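Local coordinates for protein putative hemolysin (Streptococcus mutans UA159, PDB 2RK5) that is of unproven molecular function, being a putative membrane hemolysin that may bind flavin adenine dinucleotide and is represented here by its transporter-associated domain, at residues Glu52-Phe57 / Glu67-Lys72; Gly39-Gly44 / Gly76-Leu81; Thr27-Asp32 / Val59-Lys64. One frame throughout, in Å; residues are numbered along the deposited sequence. Where two conformers were deposited one is given.

Contact 1: Glu52-Phe57 / Glu67-Lys72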
ATOM      1  N   GLU A  52      15.363  -1.664  -2.564  1.00 21.16           N
ATOM      2  CA  GLU A  52      16.304  -0.946  -3.418  1.00 21.47           C
ATOM      3  C   GLU A  52      16.084   0.558  -3.333  1.00 21.05           C
ATOM      4  O   GLU A  52      17.033   1.328  -3.435  1.00 20.32           O
ATOM      5  CB  GLU A  52      16.150  -1.390  -4.880  1.00 22.43           C
ATOM      6  CG  GLU A  52      16.545  -2.833  -5.145  1.00 24.42           C
ATOM      7  CD  GLU A  52      15.444  -3.860  -4.900  1.00 27.37           C
ATOM      8  OE1 GLU A  52      14.348  -3.506  -4.394  1.00 29.18           O
ATOM      9  OE2 GLU A  52      15.695  -5.048  -5.223  1.00 27.84           O
ATOM     10  N   GLU A  53      14.825   0.948  -3.141  1.00 20.27           N
ATOM     11  CA  GLU A  53      14.401   2.329  -3.202  1.00 19.75           C
ATOM     12  C   GLU A  53      13.609   2.600  -1.946  1.00 18.89           C
ATOM     13  O   GLU A  53      12.376   2.651  -1.978  1.00 18.68           O
ATOM     14  CB  GLU A  53      13.549   2.533  -4.458  1.00 19.84           C
ATOM     15  CG  GLU A  53      14.375   2.283  -5.714  1.00 20.13           C
ATOM     16  CD  GLU A  53      13.596   2.338  -7.019  1.00 20.51           C
ATOM     17  OE1 GLU A  53      12.401   2.728  -6.998  1.00 23.61           O
ATOM     18  OE2 GLU A  53      14.190   1.972  -8.061  1.00 19.67           O
ATOM     19  N   LYS A  54      14.324   2.680  -0.820  1.00 16.46           N
ATOM     20  CA  LYS A  54      13.680   2.894   0.473  1.00 17.15           C
ATOM     21  C   LYS A  54      13.100   4.265   0.554  1.00 14.64           C
ATOM     22  O   LYS A  54      13.575   5.211  -0.083  1.00 16.59           O
ATOM     23  CB  LYS A  54      14.671   2.729   1.602  1.00 16.56           C
ATOM     24  CG  LYS A  54      15.234   1.330   1.673  1.00 19.74           C
ATOM     25  CD  LYS A  54      16.133   1.150   2.840  1.00 19.84           C
ATOM     26  CE  LYS A  54      16.605  -0.296   2.933  1.00 22.31           C
ATOM     27  NZ  LYS A  54      17.696  -0.493   3.901  1.00 25.95           N
ATOM     28  N   GLU A  55      12.080   4.376   1.392  1.00 12.52           N
ATOM     29  CA  GLU A  55      11.452   5.658   1.618  1.00 11.25           C
ATOM     30  C   GLU A  55      11.488   5.955   3.110  1.00 10.25           C
ATOM     31  O   GLU A  55      11.191   5.104   3.928  1.00  9.74           O
ATOM     32  CB  GLU A  55      10.030   5.688   1.085  1.00 11.96           C
ATOM     33  CG  GLU A  55       9.956   5.614  -0.466  1.00 13.69           C
ATOM     34  CD  GLU A  55      10.437   6.862  -1.196  1.00 17.88           C
ATOM     35  OE1 GLU A  55      10.563   7.918  -0.553  1.00 21.26           O
ATOM     36  OE2 GLU A  55      10.679   6.792  -2.426  1.00 19.42           O
ATOM     37  N   HIS A  56      11.891   7.175   3.434  1.00  9.26           N
ATOM     38  CA  HIS A  56      12.023   7.647   4.810  1.00  9.61           C
ATOM     39  C   HIS A  56      10.935   8.659   5.096  1.00 10.50           C
ATOM     40  O   HIS A  56      10.663   9.510   4.257  1.00 10.62           O
ATOM     41  CB  HIS A  56      13.341   8.362   4.957  1.00 10.25           C
ATOM     42  CG  HIS A  56      14.529   7.487   4.779  1.00 11.91           C
ATOM     43  ND1 HIS A  56      14.771   6.743   3.640  1.00 14.47           N
ATOM     44  CD2 HIS A  56      15.611   7.318   5.568  1.00 13.98           C
ATOM     45  CE1 HIS A  56      15.922   6.112   3.764  1.00 13.27           C
ATOM     46  NE2 HIS A  56      16.458   6.453   4.917  1.00 17.78           N
ATOM     47  N   PHE A  57      10.309   8.547   6.261  1.00  9.42           N
ATOM     48  CA  PHE A  57       9.297   9.522   6.672  1.00 10.12           C
ATOM     49  C   PHE A  57       9.597   9.979   8.075  1.00 10.40           C
ATOM     50  O   PHE A  57       9.737   9.168   8.966  1.00 11.47           O
ATOM     51  CB  PHE A  57       7.893   8.903   6.630  1.00 10.98           C
ATOM     52  CG  PHE A  57       6.784   9.916   6.701  1.00 10.37           C
ATOM     53  CD1 PHE A  57       6.718  10.937   5.795  1.00 12.44           C
ATOM     54  CD2 PHE A  57       5.789   9.818   7.649  1.00 16.08           C
ATOM     55  CE1 PHE A  57       5.696  11.855   5.825  1.00 14.55           C
ATOM     56  CE2 PHE A  57       4.747  10.761   7.680  1.00 14.64           C
ATOM     57  CZ  PHE A  57       4.727  11.767   6.786  1.00 13.69           C
ATOM     58  N   GLU A  67      11.919   8.647  12.846  1.00  9.75           N
ATOM     59  CA  GLU A  67      12.223   8.387  11.435  1.00  9.37           C
ATOM     60  C   GLU A  67      11.715   6.979  11.130  1.00  8.50           C
ATOM     61  O   GLU A  67      12.103   6.023  11.796  1.00  9.59           O
ATOM     62  CB  GLU A  67      13.718   8.518  11.125  1.00  9.87           C
ATOM     63  CG  GLU A  67      14.034   8.272   9.664  1.00 10.47           C
ATOM     64  CD  GLU A  67      15.505   8.396   9.314  1.00 10.51           C
ATOM     65  OE1 GLU A  67      16.331   8.436  10.227  1.00 13.82           O
ATOM     66  OE2 GLU A  67      15.823   8.404   8.109  1.00 16.93           O
ATOM     67  N   LEU A  68      10.827   6.867  10.146  1.00  8.83           N
ATOM     68  CA  LEU A  68      10.221   5.589   9.759  1.00  9.83           C
ATOM     69  C   LEU A  68      10.795   5.193   8.399  1.00  9.34           C
ATOM     70  O   LEU A  68      10.780   5.997   7.479  1.00  9.32           O
ATOM     71  CB  LEU A  68       8.716   5.717   9.643  1.00  9.21           C
ATOM     72  CG  LEU A  68       7.851   5.901  10.881  1.00 11.94           C
ATOM     73  CD1 LEU A  68       8.270   7.102  11.638  1.00 17.13           C
ATOM     74  CD2 LEU A  68       6.403   6.039  10.440  1.00 12.23           C
ATOM     75  N   ILE A  69      11.269   3.954   8.294  1.00  8.90           N
ATOM     76  CA  ILE A  69      11.880   3.440   7.073  1.00  9.74           C
ATOM     77  C   ILE A  69      11.366   2.042   6.795  1.00  8.95           C
ATOM     78  O   ILE A  69      11.285   1.224   7.695  1.00  9.17           O
ATOM     79  CB  ILE A  69      13.420   3.366   7.173  1.00  9.86           C
ATOM     80  CG1 ILE A  69      14.025   4.621   7.798  1.00 12.26           C
ATOM     81  CG2 ILE A  69      14.015   3.160   5.777  1.00 11.11           C
ATOM     82  CD1 ILE A  69      15.555   4.508   8.011  1.00 12.22           C
ATOM     83  N   ASN A  70      11.051   1.741   5.540  1.00  8.48           N
ATOM     84  CA  ASN A  70      10.617   0.377   5.241  1.00  8.96           C
ATOM     85  C   ASN A  70      11.736  -0.600   5.540  1.00  8.42           C
ATOM     86  O   ASN A  70      12.902  -0.361   5.178  1.00  9.12           O
ATOM     87  CB  ASN A  70      10.153   0.224   3.805  1.00  9.34           C
ATOM     88  CG  ASN A  70      11.175   0.691   2.811  1.00  8.90           C
ATOM     89  OD1 ASN A  70      11.498   1.866   2.812  1.00  9.53           O
ATOM     90  ND2 ASN A  70      11.635  -0.201   1.914  1.00  9.13           N
ATOM     91  N   ASP A  71      11.372  -1.699   6.201  1.00  9.27           N
ATOM     92  CA  ASP A  71      12.283  -2.813   6.415  1.00  9.96           C
ATOM     93  C   ASP A  71      11.906  -4.054   5.607  1.00  9.91           C
ATOM     94  O   ASP A  71      12.775  -4.837   5.238  1.00 12.21           O
ATOM     95  CB  ASP A  71      12.347  -3.142   7.907  1.00 10.20           C
ATOM     96  CG  ASP A  71      13.229  -4.341   8.216  1.00 14.05           C
ATOM     97  OD1 ASP A  71      14.463  -4.207   8.173  1.00 18.77           O
ATOM     98  OD2 ASP A  71      12.665  -5.428   8.525  1.00 20.71           O
ATOM     99  N   LYS A  72      10.620  -4.248   5.336  1.00  9.72           N
ATOM    100  CA  LYS A  72      10.185  -5.369   4.495  1.00 10.49           C
ATOM    101  C   LYS A  72       8.906  -4.950   3.779  1.00 10.21           C
ATOM    102  O   LYS A  72       8.033  -4.342   4.406  1.00 10.62           O
ATOM    103  CB  LYS A  72       9.927  -6.615   5.331  1.00 11.96           C
ATOM    104  CG  LYS A  72       9.498  -7.833   4.565  1.00 15.11           C
ATOM    105  CD  LYS A  72      10.607  -8.386   3.778  1.00 19.43           C
ATOM    106  CE  LYS A  72      10.400  -9.838   3.373  1.00 21.09           C
ATOM    107  NZ  LYS A  72      11.517 -10.306   2.486  1.00 23.66           N
TER
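Phe57 and Leu68 form a hydrogen-bonded pair in an antiparallel beta hairpin whose arms are strands 56-61 and 64-74, the former an outermost strand of the sheet within this chain. Two backbone bonds close this pair: Phe57 N reaches Leu68 O at 2.9 Å, and Leu68 N returns to Phe57 O at 2.8 Å. Next to it, His56 and Ile69 make a non-hydrogen-bonded pair, where His56 CA directs a C-H at Leu68 O.

The apolar contacts divide between the two faces of the hairpin. On one, the His56 and Ile69 side chains run side by side in the same direction, and Ile69 CG2 sits over the imidazole face, 4.1 Å from the ring centroid in a CH-pi contact. On the other, Phe57 and Leu68 approach at their CB atoms, and both side chains go on to touch helix 37-45.

Past the paired residues a side chain takes over from the backbone. With chi1 at 54°, the amide of Asn70 is turned back toward the loop, beside CA and CB of Lys54. There Asn70 OD1 accepts Glu55 N at 2.9 Å in a nearly straight bond (167° at the hydrogen), the donor tilted 20° from the amide's carbonyl plane.

Contact 2: Gly39-Gly44 / Gly76-Leu81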
ATOM      1  N   GLY A  39      -0.114   1.923   7.457  1.00  7.37           N
ATOM      2  CA  GLY A  39      -1.030   2.833   6.793  1.00  8.32           C
ATOM      3  C   GLY A  39      -0.563   4.266   6.958  1.00  7.58           C
ATOM      4  O   GLY A  39      -0.626   5.070   6.014  1.00  8.80           O
ATOM      5  N   PHE A  40      -0.150   4.621   8.174  1.00  7.52           N
ATOM      6  CA  PHE A  40       0.342   5.980   8.448  1.00  8.22           C
ATOM      7  C   PHE A  40       1.584   6.295   7.591  1.00  7.62           C
ATOM      8  O   PHE A  40       1.711   7.378   6.975  1.00  7.91           O
ATOM      9  CB  PHE A  40       0.651   6.109   9.933  1.00  8.94           C
ATOM     10  CG  PHE A  40       1.208   7.436  10.326  1.00  9.40           C
ATOM     11  CD1 PHE A  40       0.384   8.466  10.678  1.00  8.59           C
ATOM     12  CD2 PHE A  40       2.562   7.635  10.358  1.00  9.77           C
ATOM     13  CE1 PHE A  40       0.889   9.694  11.012  1.00 10.05           C
ATOM     14  CE2 PHE A  40       3.102   8.865  10.703  1.00  9.62           C
ATOM     15  CZ  PHE A  40       2.260   9.899  11.025  1.00  9.85           C
ATOM     16  N   TYR A  41       2.521   5.343   7.566  1.00  7.74           N
ATOM     17  CA  TYR A  41       3.762   5.522   6.806  1.00  7.89           C
ATOM     18  C   TYR A  41       3.461   5.639   5.319  1.00  8.58           C
ATOM     19  O   TYR A  41       3.955   6.557   4.631  1.00  8.68           O
ATOM     20  CB  TYR A  41       4.670   4.343   7.072  1.00  7.76           C
ATOM     21  CG  TYR A  41       5.804   4.202   6.119  1.00  7.04           C
ATOM     22  CD1 TYR A  41       7.022   4.851   6.332  1.00  7.19           C
ATOM     23  CD2 TYR A  41       5.714   3.328   5.049  1.00  8.44           C
ATOM     24  CE1 TYR A  41       8.105   4.677   5.460  1.00  7.60           C
ATOM     25  CE2 TYR A  41       6.779   3.177   4.157  1.00  7.45           C
ATOM     26  CZ  TYR A  41       7.978   3.819   4.380  1.00  6.70           C
ATOM     27  OH  TYR A  41       9.019   3.600   3.502  1.00  8.90           O
ATOM     28  N   LEU A  42       2.638   4.744   4.802  1.00  8.34           N
ATOM     29  CA  LEU A  42       2.381   4.741   3.338  1.00  9.57           C
ATOM     30  C   LEU A  42       1.636   6.000   2.875  1.00 10.10           C
ATOM     31  O   LEU A  42       1.918   6.573   1.791  1.00 10.99           O
ATOM     32  CB  LEU A  42       1.589   3.501   2.889  1.00  9.71           C
ATOM     33  CG  LEU A  42       2.394   2.194   2.956  1.00 13.41           C
ATOM     34  CD1 LEU A  42       1.455   0.997   2.709  1.00 14.57           C
ATOM     35  CD2 LEU A  42       3.556   2.183   1.952  1.00 15.35           C
ATOM     36  N   THR A  43       0.674   6.437   3.687  1.00 11.09           N
ATOM     37  CA  THR A  43      -0.065   7.672   3.362  1.00 12.33           C
ATOM     38  C   THR A  43       0.863   8.887   3.468  1.00 11.78           C
ATOM     39  O   THR A  43       0.708   9.861   2.705  1.00 12.97           O
ATOM     40  CB  THR A  43      -1.305   7.827   4.234  1.00 14.48           C
ATOM     41  OG1 THR A  43      -0.903   7.898   5.573  1.00 20.31           O
ATOM     42  CG2 THR A  43      -2.177   6.662   4.110  1.00 14.11           C
ATOM     43  N   GLY A  44       1.836   8.832   4.378  1.00 11.75           N
ATOM     44  CA  GLY A  44       2.839   9.900   4.518  1.00 13.42           C
ATOM     45  C   GLY A  44       3.852   9.996   3.397  1.00 14.20           C
ATOM     46  O   GLY A  44       4.199  11.093   2.963  1.00 15.62           O
ATOM     47  N   GLY A  76       3.198  -4.860  -2.324  1.00 16.47           N
ATOM     48  CA  GLY A  76       2.782  -3.470  -2.068  1.00 17.00           C
ATOM     49  C   GLY A  76       2.466  -3.123  -0.622  1.00 18.04           C
ATOM     50  O   GLY A  76       2.080  -1.977  -0.296  1.00 21.71           O
ATOM     51  N   ARG A  77       2.580  -4.095   0.275  0.50 16.88           N
ATOM     52  CA  ARG A  77       2.336  -3.816   1.686  0.50 15.78           C
ATOM     53  C   ARG A  77       3.686  -3.647   2.375  0.50 14.84           C
ATOM     54  O   ARG A  77       4.552  -4.489   2.233  0.50 13.18           O
ATOM     55  CB  ARG A  77       1.539  -4.950   2.344  0.50 16.01           C
ATOM     56  CG  ARG A  77       0.788  -4.518   3.600  0.50 17.06           C
ATOM     57  CD  ARG A  77      -0.220  -3.404   3.325  0.50 17.39           C
ATOM     58  NE  ARG A  77      -0.681  -2.781   4.568  0.50 14.67           N
ATOM     59  CZ  ARG A  77      -1.332  -1.618   4.664  0.50 13.74           C
ATOM     60  NH1 ARG A  77      -1.582  -0.866   3.597  0.50 13.53           N
ATOM     61  NH2 ARG A  77      -1.735  -1.196   5.843  0.50 14.33           N
ATOM     62  N   VAL A  78       3.872  -2.559   3.124  1.00 14.58           N
ATOM     63  CA  VAL A  78       5.001  -2.491   4.041  1.00 13.98           C
ATOM     64  C   VAL A  78       4.609  -3.341   5.229  1.00 13.48           C
ATOM     65  O   VAL A  78       3.705  -2.999   5.998  1.00 15.06           O
ATOM     66  CB  VAL A  78       5.280  -1.059   4.476  1.00 13.37           C
ATOM     67  CG1 VAL A  78       6.564  -1.020   5.282  1.00 14.70           C
ATOM     68  CG2 VAL A  78       5.397  -0.171   3.238  1.00 17.08           C
ATOM     69  N   THR A  79       5.313  -4.437   5.424  1.00 11.61           N
ATOM     70  CA  THR A  79       4.999  -5.374   6.505  1.00 11.54           C
ATOM     71  C   THR A  79       5.885  -5.202   7.760  1.00 10.40           C
ATOM     72  O   THR A  79       5.499  -5.657   8.849  1.00 10.05           O
ATOM     73  CB  THR A  79       5.082  -6.801   6.000  1.00 12.04           C
ATOM     74  OG1 THR A  79       6.405  -7.048   5.555  1.00 12.89           O
ATOM     75  CG2 THR A  79       4.125  -6.997   4.849  1.00 12.20           C
ATOM     76  N   LYS A  80       7.052  -4.581   7.610  1.00 10.70           N
ATOM     77  CA  LYS A  80       7.937  -4.250   8.729  1.00 10.85           C
ATOM     78  C   LYS A  80       8.549  -2.900   8.496  1.00  9.73           C
ATOM     79  O   LYS A  80       8.913  -2.568   7.368  1.00  9.68           O
ATOM     80  CB  LYS A  80       9.048  -5.266   8.920  1.00 11.64           C
ATOM     81  CG  LYS A  80       8.582  -6.637   9.362  1.00 13.95           C
ATOM     82  CD  LYS A  80       9.734  -7.564   9.784  1.00 15.71           C
ATOM     83  CE  LYS A  80       9.194  -8.965  10.175  1.00 17.24           C
ATOM     84  NZ  LYS A  80      10.260  -9.980  10.476  1.00 20.83           N
ATOM     85  N   LEU A  81       8.630  -2.123   9.573  1.00  8.63           N
ATOM     86  CA  LEU A  81       9.246  -0.805   9.554  1.00  9.90           C
ATOM     87  C   LEU A  81      10.359  -0.736  10.581  1.00  9.10           C
ATOM     88  O   LEU A  81      10.235  -1.294  11.668  1.00  9.89           O
ATOM     89  CB  LEU A  81       8.232   0.272   9.910  1.00 10.08           C
ATOM     90  CG  LEU A  81       7.207   0.709   8.875  1.00 11.03           C
ATOM     91  CD1 LEU A  81       6.136   1.571   9.568  1.00 17.32           C
ATOM     92  CD2 LEU A  81       7.884   1.539   7.771  1.00 17.39           C
TER
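Gly39 N, at the start of the helical segment, lies 3.9 Å from Arg77 NH2; both are donors, and Gly39 N is bonded instead to Thr36 OG1. The arginine leaves its strand pointing away from the helix, then bends at chi2 (60°) and brings the guanidinium back. Two conformers were modelled, so its contacts are tentative; in this one NH2 makes a salt bridge with Asp75 of the second subunit.

Two residues on, Tyr41 offers its ring face to Leu81, whose CD2 stands almost over the centre, 3.7 Å from the centroid and 9° off the normal, a CH-pi contact. Val78 CG2 approaches the same ring obliquely near CE2, and the phenol OH is hydrogen-bonded to Glu55 O. Here helix 37-45 packs across the antiparallel sheet of the transporter-associated domain: the axes of segments 39-44 and 77-81 pass 9.1 Å apart at 134°, touching mostly through side chains, with no hydrogen bond.

Leu42 follows, sliding past Val78 in the opposite direction. Its CD2 presses on Val78 CG2 at 3.3 Å, closer than two methyl carbons normally sit, while CD1 lies 3.7 Å from Arg77 NH1. At the subunit interface Leu42 also packs on Ile48 of the second subunit.

Contact 3: Thr27-Asp32 / Val59-Lys64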
ATOM      1  N   THR A  27       3.642   8.558  21.750  1.00 10.15           N
ATOM      2  CA  THR A  27       3.387   9.529  20.708  1.00 11.10           C
ATOM      3  C   THR A  27       1.868   9.651  20.479  1.00 10.30           C
ATOM      4  O   THR A  27       1.059   9.010  21.187  1.00 11.54           O
ATOM      5  CB  THR A  27       4.106   9.095  19.401  1.00 10.19           C
ATOM      6  OG1 THR A  27       3.776   7.735  19.109  1.00 12.03           O
ATOM      7  CG2 THR A  27       5.614   9.189  19.577  1.00 11.83           C
ATOM      8  N   ASP A  28       1.511  10.509  19.523  1.00 11.63           N
ATOM      9  CA  ASP A  28       0.118  10.820  19.193  1.00 12.55           C
ATOM     10  C   ASP A  28      -0.087  10.919  17.676  1.00 12.34           C
ATOM     11  O   ASP A  28      -0.774  11.822  17.181  1.00 13.64           O
ATOM     12  CB  ASP A  28      -0.330  12.133  19.903  1.00 12.95           C
ATOM     13  CG  ASP A  28       0.367  13.402  19.336  1.00 19.65           C
ATOM     14  OD1 ASP A  28       1.294  13.301  18.485  1.00 25.07           O
ATOM     15  OD2 ASP A  28      -0.038  14.526  19.742  1.00 28.43           O
ATOM     16  N   LEU A  29       0.467   9.958  16.950  1.00 11.45           N
ATOM     17  CA  LEU A  29       0.351   9.950  15.490  1.00 12.65           C
ATOM     18  C   LEU A  29      -1.091   9.695  15.110  1.00 13.71           C
ATOM     19  O   LEU A  29      -1.759   8.895  15.750  1.00 13.94           O
ATOM     20  CB  LEU A  29       1.186   8.832  14.897  1.00 11.73           C
ATOM     21  CG  LEU A  29       2.682   8.916  15.194  1.00 12.83           C
ATOM     22  CD1 LEU A  29       3.441   7.851  14.414  1.00 12.52           C
ATOM     23  CD2 LEU A  29       3.190  10.353  14.928  1.00 16.10           C
ATOM     24  N   GLU A  30      -1.563  10.389  14.084  1.00 14.39           N
ATOM     25  CA  GLU A  30      -2.898  10.122  13.556  1.00 15.98           C
ATOM     26  C   GLU A  30      -2.972  10.565  12.125  1.00 15.00           C
ATOM     27  O   GLU A  30      -2.261  11.472  11.708  1.00 15.56           O
ATOM     28  CB  GLU A  30      -3.957  10.837  14.380  1.00 17.28           C
ATOM     29  CG  GLU A  30      -3.819  12.337  14.386  1.00 20.75           C
ATOM     30  CD  GLU A  30      -4.841  13.016  15.301  1.00 22.34           C
ATOM     31  OE1 GLU A  30      -6.043  12.629  15.277  1.00 31.28           O
ATOM     32  OE2 GLU A  30      -4.443  13.940  16.053  1.00 30.92           O
ATOM     33  N   SER A  31      -3.829   9.905  11.367  1.00 13.87           N
ATOM     34  CA  SER A  31      -4.107  10.323  10.006  1.00 14.06           C
ATOM     35  C   SER A  31      -5.483   9.813   9.611  1.00 13.41           C
ATOM     36  O   SER A  31      -5.927   8.760  10.060  1.00 12.29           O
ATOM     37  CB  SER A  31      -3.032   9.803   9.072  1.00 15.12           C
ATOM     38  OG  SER A  31      -3.333  10.024   7.728  1.00 20.01           O
ATOM     39  N   ASP A  32      -6.170  10.589   8.780  1.00 14.49           N
ATOM     40  CA  ASP A  32      -7.480  10.202   8.307  1.00 15.15           C
ATOM     41  C   ASP A  32      -7.422   8.893   7.538  1.00 14.84           C
ATOM     42  O   ASP A  32      -6.528   8.690   6.730  1.00 16.87           O
ATOM     43  CB  ASP A  32      -8.051  11.308   7.402  1.00 15.92           C
ATOM     44  CG  ASP A  32      -8.588  12.518   8.191  1.00 20.66           C
ATOM     45  OD1 ASP A  32      -8.731  12.472   9.432  1.00 23.48           O
ATOM     46  OD2 ASP A  32      -8.919  13.525   7.531  1.00 26.91           O
ATOM     47  N   VAL A  59       8.636  12.354  11.370  1.00 11.96           N
ATOM     48  CA  VAL A  59       7.593  13.097  12.060  1.00 13.03           C
ATOM     49  C   VAL A  59       8.014  13.449  13.468  1.00 12.99           C
ATOM     50  O   VAL A  59       8.894  12.825  14.027  1.00 13.06           O
ATOM     51  CB  VAL A  59       6.255  12.326  12.069  1.00 13.78           C
ATOM     52  CG1 VAL A  59       5.721  12.146  10.652  1.00 15.63           C
ATOM     53  CG2 VAL A  59       6.387  11.000  12.781  1.00 16.13           C
ATOM     54  N   GLU A  60       7.392  14.474  14.026  1.00 13.36           N
ATOM     55  CA  GLU A  60       7.621  14.848  15.409  1.00 14.51           C
ATOM     56  C   GLU A  60       6.330  14.677  16.189  1.00 13.80           C
ATOM     57  O   GLU A  60       5.268  15.113  15.741  1.00 13.54           O
ATOM     58  CB  GLU A  60       8.099  16.303  15.531  1.00 15.00           C
ATOM     59  CG  GLU A  60       8.267  16.744  16.976  1.00 15.96           C
ATOM     60  CD  GLU A  60       8.868  18.122  17.077  1.00 19.35           C
ATOM     61  OE1 GLU A  60       8.998  18.810  16.021  1.00 24.26           O
ATOM     62  OE2 GLU A  60       9.225  18.525  18.211  1.00 25.83           O
ATOM     63  N   SER A  61       6.414  14.051  17.358  1.00 12.88           N
ATOM     64  CA  SER A  61       5.232  13.843  18.181  1.00 13.86           C
ATOM     65  C   SER A  61       5.612  13.769  19.664  1.00 13.59           C
ATOM     66  O   SER A  61       6.508  13.004  20.069  1.00 13.55           O
ATOM     67  CB  SER A  61       4.503  12.564  17.757  1.00 14.20           C
ATOM     68  OG  SER A  61       3.422  12.307  18.638  1.00 17.76           O
ATOM     69  N   ASN A  62       4.951  14.597  20.469  1.00 13.29           N
ATOM     70  CA  ASN A  62       5.160  14.562  21.932  1.00 13.25           C
ATOM     71  C   ASN A  62       6.629  14.711  22.260  1.00 12.84           C
ATOM     72  O   ASN A  62       7.155  14.077  23.176  1.00 12.25           O
ATOM     73  CB  ASN A  62       4.543  13.300  22.547  1.00 13.23           C
ATOM     74  CG  ASN A  62       3.019  13.339  22.542  1.00 12.79           C
ATOM     75  OD1 ASN A  62       2.417  14.379  22.242  1.00 14.75           O
ATOM     76  ND2 ASN A  62       2.387  12.215  22.867  1.00 14.86           N
ATOM     77  N   GLY A  63       7.273  15.580  21.491  1.00 13.90           N
ATOM     78  CA  GLY A  63       8.666  15.908  21.690  1.00 13.89           C
ATOM     79  C   GLY A  63       9.659  14.866  21.221  1.00 14.91           C
ATOM     80  O   GLY A  63      10.865  15.056  21.376  1.00 16.21           O
ATOM     81  N   LYS A  64       9.160  13.775  20.656  1.00 14.57           N
ATOM     82  CA  LYS A  64      10.018  12.765  20.036  1.00 14.80           C
ATOM     83  C   LYS A  64      10.072  13.003  18.520  1.00 14.12           C
ATOM     84  O   LYS A  64       9.038  13.316  17.888  1.00 15.61           O
ATOM     85  CB  LYS A  64       9.485  11.352  20.272  1.00 16.62           C
ATOM     86  CG  LYS A  64       9.453  10.870  21.733  1.00 20.14           C
ATOM     87  CD  LYS A  64       7.993  11.002  22.222  1.00 21.44           C
ATOM     88  CE  LYS A  64       7.830  10.808  23.669  1.00 22.76           C
ATOM     89  NZ  LYS A  64       6.623  11.438  24.208  1.00 19.16           N
TER
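Ser61 faces Thr27, Asp28 and Leu29 across the gap between the end of a strand and an irregular loop, and its short side chain carries most of the polar contact. At its root, CB lies 3.8 Å from Leu29 CD2. That methyl also touches Val59 CG2 at 3.9 Å, so one leucine branch spans two residues of strand 56-61 whose side chains point to the same side. The next atom is the tip. With OG anti to the backbone nitrogen (chi1 175°), the hydroxyl is carried out to the loop, where it packs on Thr27 CB at 3.4 Å and accepts Asp28 N at 2.8 Å, with 155° at the hydrogen. It is also modelled as donor to Asp28 OD1, at a 2.4 Å separation so short that its geometry is doubtful. The Asp28 backbone is thus held to OG of the buried Ser61, and the carboxylate probably is too.

The neighbours of Ser61 extend the contact. The amide plane of Asn62 is turned 45° from the Asp28 carboxylate; its ND2 lies 3.5 Å from Thr27 C and donates to Glu26 O. Bent at chi2, Lys64 brings CD within 4.0 Å of Thr27 CG2 and then runs extended to NZ, which donates both to Asn62 O, at 2.9 Å, and to Glu26 O. Thr27 OG1 is engaged elsewhere, by Asn22 OD1 of helix 18-25.

The loop after that helix is thus fastened to the tip of a beta hairpin with a two-residue turn. Ser61 and Lys64 exchange backbone hydrogen bonds in both directions, while Asn62 and Gly63, both with positive phi, occupy the corners of a type I' turn, for which Asn-Gly is the classic sequence.

The three contacts show how one small antiparallel sheet is joined to a helix and a loop. Contacts 1 and 2 have centres about 9 Å apart and meet on neighbouring strands 64-74 and 77-85, joined directly by Asp71 N to Lys80 O. Contact 3 lies about 18 Å from contact 1, at the far end of strand 56-61, which both use, and about 16 Å from contact 2, whose Phe40 nevertheless packs on Leu29. Along the chain contact 1 is nested within the loop closed by contact 2, whereas contact 3 crosses both. Helix 37-45 and the loop before it are therefore tied to the sheet at separate places, within one transporter-associated domain.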